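DNA polymerase III beta subunit (Streptococcus pyogenes, PDB 2AVT) probably encircles duplex DNA as a ring-shaped dimer and slides along it, tethering the replicative polymerase to its template for processive synthesis. Local coordinates at residues A[164-175]-A[191-202]; A[176-187]-A[249-257]. All coordinates share one frame; numbering follows the deposited sequence.

Contact 1. Residues A[164-175]-A[191-202]; sequences GVHIVLSNHKDF and TLDNTSADFMVV. Unlike the reference sequence in segment 191-202: Phe199 (reference Leu).
Ile167 meets Phe199 through its CG2 branch, which lies at the ring edge, near the ring plane, 3.4 Å from Phe199 CE1. With chi1 at 70°, CG of Phe199 sits between its own backbone N and carbonyl carbon, and the ring folds back across the partner strand with one face over Leu169 N. Phe175 CE2 comes to the same ring at another edge point, 3.8 Å from Phe199 CZ, and Leu169 and Leu192 point tip to tip, CD1 to CD1 3.7 Å. On the opposite sheet face Val168 and Met200 run side by side; the 3.4 Å from Val168 CG2 to Met200 CG is tight. His166 turns its ring edge to the same methionine.

Beyond the strands, His172 is held three times: its N donates to Asp198 OD1 (2.8 Å) on the syn side but tilted out of plane, its ND1 reaches Ser196 O (3.2 Å) from above the carbonyl plane, and its O accepts from Ser196 N (2.8 Å). Asp198 OD2 lies over the imidazole centre, planes 21° apart, which would favour positive charge on the ring.

Strand axes at 178° and paired bonds such as Ile167 N to Val201 O (2.9 Å) establish antiparallel pairing; a classic bulge at Ser170 marks the adjoining 164-170/174-180 hairpin. Strand 199-204 is outermost in this chain's sheet, an edge of the beta subunit's central domain.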
# COMPACT_ATOMS: atom_id res chain seq x y z
N GLY A 164 -19.66 -13.74 12.89
CA GLY A 164 -18.82 -14.92 12.78
C GLY A 164 -19.26 -15.95 11.76
O GLY A 164 -20.23 -15.77 11.03
N VAL A 165 -18.50 -17.04 11.71
CA VAL A 165 -18.79 -18.15 10.80
C VAL A 165 -19.32 -19.25 11.69
O VAL A 165 -18.69 -19.61 12.68
CB VAL A 165 -17.50 -18.63 10.08
CG1 VAL A 165 -17.81 -19.82 9.16
CG2 VAL A 165 -16.91 -17.50 9.26
N HIS A 166 -20.50 -19.77 11.38
CA HIS A 166 -21.08 -20.85 12.18
C HIS A 166 -20.47 -22.17 11.72
O HIS A 166 -20.58 -22.53 10.56
CB HIS A 166 -22.60 -20.92 12.01
CG HIS A 166 -23.28 -21.83 13.00
ND1 HIS A 166 -24.57 -22.29 12.82
CD2 HIS A 166 -22.86 -22.34 14.18
CE1 HIS A 166 -24.91 -23.05 13.85
NE2 HIS A 166 -23.89 -23.10 14.68
N ILE A 167 -19.80 -22.87 12.63
CA ILE A 167 -19.18 -24.16 12.31
C ILE A 167 -19.83 -25.21 13.22
O ILE A 167 -19.80 -25.07 14.44
CB ILE A 167 -17.66 -24.17 12.60
CG1 ILE A 167 -16.98 -22.99 11.91
CG2 ILE A 167 -17.05 -25.46 12.11
CD1 ILE A 167 -17.02 -23.05 10.41
N VAL A 168 -20.42 -26.24 12.61
CA VAL A 168 -21.09 -27.29 13.39
C VAL A 168 -20.79 -28.71 12.94
O VAL A 168 -20.76 -29.01 11.74
CB VAL A 168 -22.64 -27.13 13.31
CG1 VAL A 168 -23.31 -28.17 14.19
CG2 VAL A 168 -23.04 -25.75 13.72
N LEU A 169 -20.56 -29.60 13.90
CA LEU A 169 -20.31 -31.00 13.59
C LEU A 169 -21.48 -31.79 14.18
O LEU A 169 -21.65 -31.82 15.40
CB LEU A 169 -19.00 -31.50 14.21
CG LEU A 169 -18.72 -32.97 13.88
CD1 LEU A 169 -18.57 -33.12 12.37
CD2 LEU A 169 -17.47 -33.46 14.60
N SER A 170 -22.28 -32.40 13.31
CA SER A 170 -23.45 -33.17 13.74
C SER A 170 -23.31 -34.67 13.44
O SER A 170 -22.63 -35.06 12.49
CB SER A 170 -24.70 -32.63 13.05
OG SER A 170 -24.56 -32.66 11.64
N ASN A 171 -23.96 -35.49 14.25
CA ASN A 171 -23.92 -36.94 14.10
C ASN A 171 -22.47 -37.44 14.06
O ASN A 171 -22.15 -38.40 13.36
CB ASN A 171 -24.65 -37.37 12.83
CG ASN A 171 -26.04 -36.78 12.73
OD1 ASN A 171 -26.85 -36.90 13.66
ND2 ASN A 171 -26.33 -36.15 11.60
N HIS A 172 -21.61 -36.75 14.80
CA HIS A 172 -20.19 -37.10 14.91
C HIS A 172 -19.45 -37.16 13.58
O HIS A 172 -18.31 -37.63 13.54
CB HIS A 172 -20.04 -38.46 15.60
CG HIS A 172 -20.55 -38.49 17.01
ND1 HIS A 172 -19.94 -37.83 18.04
CD2 HIS A 172 -21.62 -39.13 17.55
CE1 HIS A 172 -20.60 -38.06 19.17
NE2 HIS A 172 -21.62 -38.84 18.89
N LYS A 173 -20.05 -36.68 12.50
CA LYS A 173 -19.35 -36.78 11.22
C LYS A 173 -19.74 -35.75 10.18
O LYS A 173 -18.99 -35.49 9.24
CB LYS A 173 -19.56 -38.18 10.62
CG LYS A 173 -20.94 -38.36 9.98
CD LYS A 173 -21.06 -39.68 9.25
CE LYS A 173 -22.27 -39.69 8.33
NZ LYS A 173 -23.51 -39.32 9.06
N ASP A 174 -20.92 -35.15 10.33
CA ASP A 174 -21.38 -34.16 9.38
C ASP A 174 -20.88 -32.77 9.79
O ASP A 174 -21.31 -32.22 10.80
CB ASP A 174 -22.91 -34.19 9.28
CG ASP A 174 -23.43 -35.49 8.68
OD1 ASP A 174 -23.10 -35.78 7.51
OD2 ASP A 174 -24.16 -36.23 9.38
N PHE A 175 -19.97 -32.22 8.99
CA PHE A 175 -19.36 -30.91 9.24
C PHE A 175 -20.01 -29.79 8.43
O PHE A 175 -20.13 -29.89 7.20
CB PHE A 175 -17.87 -30.99 8.88
CG PHE A 175 -17.09 -29.73 9.15
CD1 PHE A 175 -17.11 -28.68 8.25
CD2 PHE A 175 -16.29 -29.62 10.27
CE1 PHE A 175 -16.34 -27.54 8.47
CE2 PHE A 175 -15.52 -28.49 10.49
CZ PHE A 175 -15.55 -27.45 9.59
N THR A 191 -18.15 -34.35 5.06
CA THR A 191 -18.41 -35.52 5.88
C THR A 191 -17.04 -36.00 6.30
O THR A 191 -16.19 -36.28 5.46
CB THR A 191 -19.10 -36.68 5.10
OG1 THR A 191 -20.23 -36.18 4.38
CG2 THR A 191 -19.57 -37.75 6.07
N LEU A 192 -16.80 -36.07 7.61
CA LEU A 192 -15.50 -36.51 8.11
C LEU A 192 -15.29 -38.00 7.82
O LEU A 192 -16.25 -38.77 7.80
CB LEU A 192 -15.40 -36.27 9.61
CG LEU A 192 -15.72 -34.87 10.14
CD1 LEU A 192 -15.41 -34.81 11.63
CD2 LEU A 192 -14.90 -33.84 9.37
N ASP A 193 -14.04 -38.39 7.61
CA ASP A 193 -13.73 -39.79 7.35
C ASP A 193 -13.77 -40.56 8.67
O ASP A 193 -14.12 -41.73 8.71
CB ASP A 193 -12.35 -39.94 6.71
CG ASP A 193 -12.28 -39.34 5.33
OD1 ASP A 193 -13.33 -39.30 4.65
OD2 ASP A 193 -11.18 -38.93 4.91
N ASN A 194 -13.41 -39.87 9.75
CA ASN A 194 -13.43 -40.48 11.07
C ASN A 194 -14.37 -39.72 11.99
O ASN A 194 -14.36 -38.49 12.02
CB ASN A 194 -12.03 -40.49 11.68
CG ASN A 194 -11.05 -41.28 10.84
OD1 ASN A 194 -11.31 -42.44 10.48
ND2 ASN A 194 -9.91 -40.68 10.52
N THR A 195 -15.20 -40.45 12.73
CA THR A 195 -16.14 -39.81 13.63
C THR A 195 -15.41 -39.04 14.73
O THR A 195 -14.35 -39.46 15.21
CB THR A 195 -17.09 -40.85 14.27
OG1 THR A 195 -16.32 -41.83 14.99
CG2 THR A 195 -17.91 -41.55 13.20
N SER A 196 -15.99 -37.90 15.12
CA SER A 196 -15.40 -37.06 16.15
C SER A 196 -16.51 -36.41 16.97
O SER A 196 -17.63 -36.24 16.49
CB SER A 196 -14.52 -35.99 15.50
OG SER A 196 -13.81 -35.24 16.48
N ALA A 197 -16.20 -36.06 18.22
CA ALA A 197 -17.18 -35.43 19.11
C ALA A 197 -17.90 -34.27 18.43
O ALA A 197 -17.30 -33.51 17.67
CB ALA A 197 -16.49 -34.95 20.38
N ASP A 198 -19.20 -34.13 18.69
CA ASP A 198 -19.98 -33.05 18.10
C ASP A 198 -19.56 -31.70 18.67
O ASP A 198 -19.00 -31.63 19.77
CB ASP A 198 -21.48 -33.26 18.36
CG ASP A 198 -22.06 -34.42 17.56
OD1 ASP A 198 -21.85 -34.47 16.33
OD2 ASP A 198 -22.75 -35.28 18.16
N PHE A 199 -19.83 -30.63 17.92
CA PHE A 199 -19.47 -29.28 18.34
C PHE A 199 -20.35 -28.31 17.57
O PHE A 199 -20.88 -28.65 16.51
CB PHE A 199 -17.98 -29.04 18.16
CG PHE A 199 -17.54 -28.95 16.73
CD1 PHE A 199 -17.53 -27.74 16.06
CD2 PHE A 199 -17.15 -30.10 16.04
CE1 PHE A 199 -17.13 -27.66 14.74
CE2 PHE A 199 -16.75 -30.02 14.72
CZ PHE A 199 -16.74 -28.81 14.07
N MET A 200 -20.50 -27.10 18.10
CA MET A 200 -21.29 -26.07 17.44
C MET A 200 -20.87 -24.70 17.97
O MET A 200 -21.24 -24.32 19.07
CB MET A 200 -22.78 -26.28 17.71
CG MET A 200 -23.64 -25.23 17.05
SD MET A 200 -25.37 -25.48 17.34
CE MET A 200 -25.62 -24.45 18.80
N VAL A 201 -20.11 -23.97 17.17
CA VAL A 201 -19.63 -22.66 17.58
C VAL A 201 -19.74 -21.62 16.49
O VAL A 201 -20.10 -21.92 15.35
CB VAL A 201 -18.14 -22.74 18.01
CG1 VAL A 201 -17.99 -23.67 19.20
CG2 VAL A 201 -17.29 -23.23 16.85
N VAL A 202 -19.43 -20.39 16.86
CA VAL A 202 -19.45 -19.27 15.94
C VAL A 202 -18.11 -18.58 16.17
O VAL A 202 -17.81 -18.16 17.28
CB VAL A 202 -20.61 -18.30 16.24
CG1 VAL A 202 -20.59 -17.14 15.26
CG2 VAL A 202 -21.94 -19.05 16.16

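Contact 2. Residues A[176-187]-A[249-257]; sequences KAVATDSHRMSQ and YPDTDRLLM
A beta hairpin, strands 176-180 and 184-187, is covered by an irregular run containing the 3-10 turn 253-255; the nearest CA atoms, Val178 and Thr252, are 8.0 Å apart, so side chains make the join. Val178 and Thr252 reach toward each other tip to tip, Val178 CG1 lying 3.7 Å from Thr252 CG2. Thr252 OG1 is buried against this surface and has no hydrogen-bonding partner in the model, though its exact position beside Met185 SD is uncertain.

At one end Lys176 stays extended until chi3, where a bend to 65° swings NZ to Asp253 OD1. This salt bridge, 3.1 Å from NZ to OD1, uses the syn side of the carboxylate but stands 31° out of its plane. Arg254 N bonds to Asp251 OD1, an Asx motif at the start of the turn.

At the other end Tyr249 OH lies 3.4 Å from Thr180 CG2, and one water ties the strand to the phenol: it accepts from Thr180 N (3.0 Å) and sits 2.7 Å from Tyr249 OH. Between the two ends, Met185 crosses Leu256 at about a right angle, its CE 4.0 Å from Leu256 CD2.

Met185 and Leu255 both also touch Leu371 of strand 367-372, the next strand beyond 184-191, while Arg184 at the hairpin turn bridges to Glu336 of helix 331-339 and Tyr249 meets the His166 ring of strand 164-170.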
# COMPACT_ATOMS: atom_id res chain seq x y z
N LYS A 176 -20.44 -28.72 9.10
CA LYS A 176 -21.04 -27.59 8.38
C LYS A 176 -20.40 -26.25 8.78
O LYS A 176 -20.22 -25.96 9.96
CB LYS A 176 -22.55 -27.51 8.62
CG LYS A 176 -23.22 -26.36 7.86
CD LYS A 176 -24.70 -26.19 8.19
CE LYS A 176 -24.90 -25.78 9.64
NZ LYS A 176 -26.35 -25.62 9.98
N ALA A 177 -20.04 -25.46 7.78
CA ALA A 177 -19.47 -24.14 8.01
C ALA A 177 -20.35 -23.19 7.22
O ALA A 177 -20.44 -23.30 6.00
CB ALA A 177 -18.03 -24.08 7.51
N VAL A 178 -21.01 -22.26 7.92
CA VAL A 178 -21.87 -21.29 7.25
C VAL A 178 -21.71 -19.88 7.80
O VAL A 178 -21.45 -19.68 8.99
CB VAL A 178 -23.36 -21.68 7.36
CG1 VAL A 178 -23.81 -21.56 8.80
CG2 VAL A 178 -24.20 -20.79 6.46
N ALA A 179 -21.87 -18.89 6.92
CA ALA A 179 -21.77 -17.49 7.30
C ALA A 179 -22.74 -16.71 6.43
O ALA A 179 -22.94 -17.04 5.26
CB ALA A 179 -20.35 -16.96 7.09
N THR A 180 -23.34 -15.67 7.00
CA THR A 180 -24.31 -14.85 6.29
C THR A 180 -24.42 -13.45 6.87
O THR A 180 -24.10 -13.20 8.04
CB THR A 180 -25.71 -15.50 6.30
OG1 THR A 180 -26.61 -14.71 5.52
CG2 THR A 180 -26.25 -15.60 7.72
N ASP A 181 -24.88 -12.53 6.03
CA ASP A 181 -25.07 -11.13 6.40
C ASP A 181 -26.56 -10.82 6.17
O ASP A 181 -26.92 -9.67 5.96
CB ASP A 181 -24.21 -10.23 5.52
CG ASP A 181 -24.65 -10.25 4.07
OD1 ASP A 181 -25.26 -11.26 3.66
OD2 ASP A 181 -24.38 -9.27 3.34
N SER A 182 -27.40 -11.85 6.21
CA SER A 182 -28.84 -11.73 6.00
C SER A 182 -29.13 -10.93 4.74
O SER A 182 -30.11 -10.19 4.64
CB SER A 182 -29.51 -11.05 7.19
OG SER A 182 -29.08 -9.71 7.33
N HIS A 183 -28.23 -11.09 3.78
CA HIS A 183 -28.33 -10.46 2.47
C HIS A 183 -27.83 -11.53 1.50
O HIS A 183 -28.41 -11.74 0.43
CB HIS A 183 -27.43 -9.23 2.40
CG HIS A 183 -27.94 -8.05 3.18
ND1 HIS A 183 -29.13 -7.42 2.87
CD2 HIS A 183 -27.44 -7.40 4.25
CE1 HIS A 183 -29.33 -6.44 3.73
NE2 HIS A 183 -28.33 -6.40 4.58
N ARG A 184 -26.76 -12.20 1.92
CA ARG A 184 -26.11 -13.26 1.17
C ARG A 184 -25.57 -14.27 2.19
O ARG A 184 -25.37 -13.95 3.35
CB ARG A 184 -24.99 -12.67 0.30
CG ARG A 184 -23.85 -12.02 1.05
CD ARG A 184 -23.26 -10.99 0.10
NE ARG A 184 -21.84 -10.73 0.27
CZ ARG A 184 -21.24 -10.51 1.43
NH1 ARG A 184 -21.95 -10.52 2.55
NH2 ARG A 184 -19.95 -10.24 1.47
N MET A 185 -25.32 -15.48 1.72
CA MET A 185 -24.88 -16.57 2.58
C MET A 185 -23.97 -17.53 1.84
O MET A 185 -24.08 -17.67 0.63
CB MET A 185 -26.13 -17.31 3.08
CG MET A 185 -25.85 -18.60 3.82
SD MET A 185 -27.42 -19.42 4.22
CE MET A 185 -27.74 -20.21 2.70
N SER A 186 -23.08 -18.18 2.58
CA SER A 186 -22.14 -19.13 2.03
C SER A 186 -22.07 -20.34 2.96
O SER A 186 -21.92 -20.18 4.18
CB SER A 186 -20.76 -18.50 1.90
OG SER A 186 -19.89 -19.37 1.19
N GLN A 187 -22.18 -21.53 2.38
CA GLN A 187 -22.15 -22.78 3.16
C GLN A 187 -21.27 -23.89 2.58
O GLN A 187 -21.26 -24.15 1.37
CB GLN A 187 -23.57 -23.32 3.30
CG GLN A 187 -23.65 -24.66 4.01
CD GLN A 187 -24.98 -25.36 3.77
OE1 GLN A 187 -25.24 -25.87 2.67
NE2 GLN A 187 -25.83 -25.36 4.77
N TYR A 249 -27.03 -19.00 17.01
CA TYR A 249 -26.88 -18.60 15.61
C TYR A 249 -28.22 -18.87 14.93
O TYR A 249 -28.89 -19.84 15.26
CB TYR A 249 -25.77 -19.41 14.93
CG TYR A 249 -25.33 -18.83 13.61
CD1 TYR A 249 -24.49 -17.73 13.56
CD2 TYR A 249 -25.80 -19.35 12.42
CE1 TYR A 249 -24.12 -17.16 12.36
CE2 TYR A 249 -25.44 -18.80 11.21
CZ TYR A 249 -24.60 -17.70 11.18
OH TYR A 249 -24.26 -17.14 9.98
N PRO A 250 -28.62 -18.01 13.98
CA PRO A 250 -29.90 -18.21 13.29
C PRO A 250 -30.01 -19.53 12.54
O PRO A 250 -29.00 -20.13 12.15
CB PRO A 250 -29.99 -16.99 12.37
CG PRO A 250 -28.56 -16.66 12.11
CD PRO A 250 -27.93 -16.81 13.47
N ASP A 251 -31.25 -19.98 12.34
CA ASP A 251 -31.51 -21.22 11.62
C ASP A 251 -31.29 -20.94 10.14
O ASP A 251 -32.14 -20.36 9.48
CB ASP A 251 -32.96 -21.66 11.85
CG ASP A 251 -33.28 -22.98 11.19
OD1 ASP A 251 -32.84 -23.21 10.04
OD2 ASP A 251 -33.99 -23.80 11.82
N THR A 252 -30.14 -21.36 9.63
CA THR A 252 -29.80 -21.12 8.24
C THR A 252 -30.17 -22.28 7.30
O THR A 252 -30.26 -22.10 6.09
CB THR A 252 -28.30 -20.79 8.10
OG1 THR A 252 -28.00 -20.46 6.75
CG2 THR A 252 -27.45 -21.97 8.53
N ASP A 253 -30.37 -23.47 7.86
CA ASP A 253 -30.75 -24.61 7.03
C ASP A 253 -32.09 -24.30 6.39
O ASP A 253 -32.34 -24.63 5.23
CB ASP A 253 -30.87 -25.89 7.87
CG ASP A 253 -29.57 -26.29 8.52
OD1 ASP A 253 -28.52 -26.20 7.84
OD2 ASP A 253 -29.59 -26.72 9.69
N ARG A 254 -32.95 -23.63 7.16
CA ARG A 254 -34.28 -23.25 6.71
C ARG A 254 -34.27 -22.24 5.57
O ARG A 254 -35.33 -21.80 5.12
CB ARG A 254 -35.09 -22.71 7.89
N LEU A 255 -33.08 -21.86 5.12
CA LEU A 255 -32.95 -20.89 4.04
C LEU A 255 -32.58 -21.53 2.70
O LEU A 255 -32.69 -20.89 1.65
CB LEU A 255 -31.90 -19.83 4.40
CG LEU A 255 -32.26 -18.82 5.49
CD1 LEU A 255 -31.09 -17.89 5.74
CD2 LEU A 255 -33.49 -18.02 5.06
N LEU A 256 -32.13 -22.78 2.74
CA LEU A 256 -31.75 -23.47 1.51
C LEU A 256 -32.96 -23.62 0.60
O LEU A 256 -34.05 -23.99 1.05
CB LEU A 256 -31.16 -24.84 1.83
CG LEU A 256 -29.87 -24.82 2.66
CD1 LEU A 256 -29.39 -26.24 2.91
CD2 LEU A 256 -28.81 -24.02 1.93
N MET A 257 -32.77 -23.32 -0.69
CA MET A 257 -33.86 -23.41 -1.65
C MET A 257 -34.03 -24.81 -2.22
O MET A 257 -33.07 -25.44 -2.67
CB MET A 257 -33.63 -22.41 -2.79
CG MET A 257 -32.41 -22.69 -3.66
SD MET A 257 -32.82 -23.39 -5.28
CE MET A 257 -33.02 -21.88 -6.26
O HOH W 1 -22.38 -15.24 9.81

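In the fold
Contacts 1 and 2 have centres about 16 Å apart and lie on one antiparallel sheet, in which strands 199-204, 164-170, 174-180, 184-191 and 367-372 follow side by side. Along the chain their segments alternate: 164-175, 176-187, 191-202, then 249-257. Strand 174-180 belongs to both, and the two are stitched directly, with probable hydrogen bonds from His166 N to Val178 O (2.6 Å) and from Val168 N to Lys176 O (2.7 Å). Contact 1 closes the outer edge of the sheet within the central domain, whereas contact 2 brings in the run leading to the C-terminal domain. The pairing of 184-191 with 367-372 carries the sheet across the boundary between these domains, consistent with a ring of linked domains.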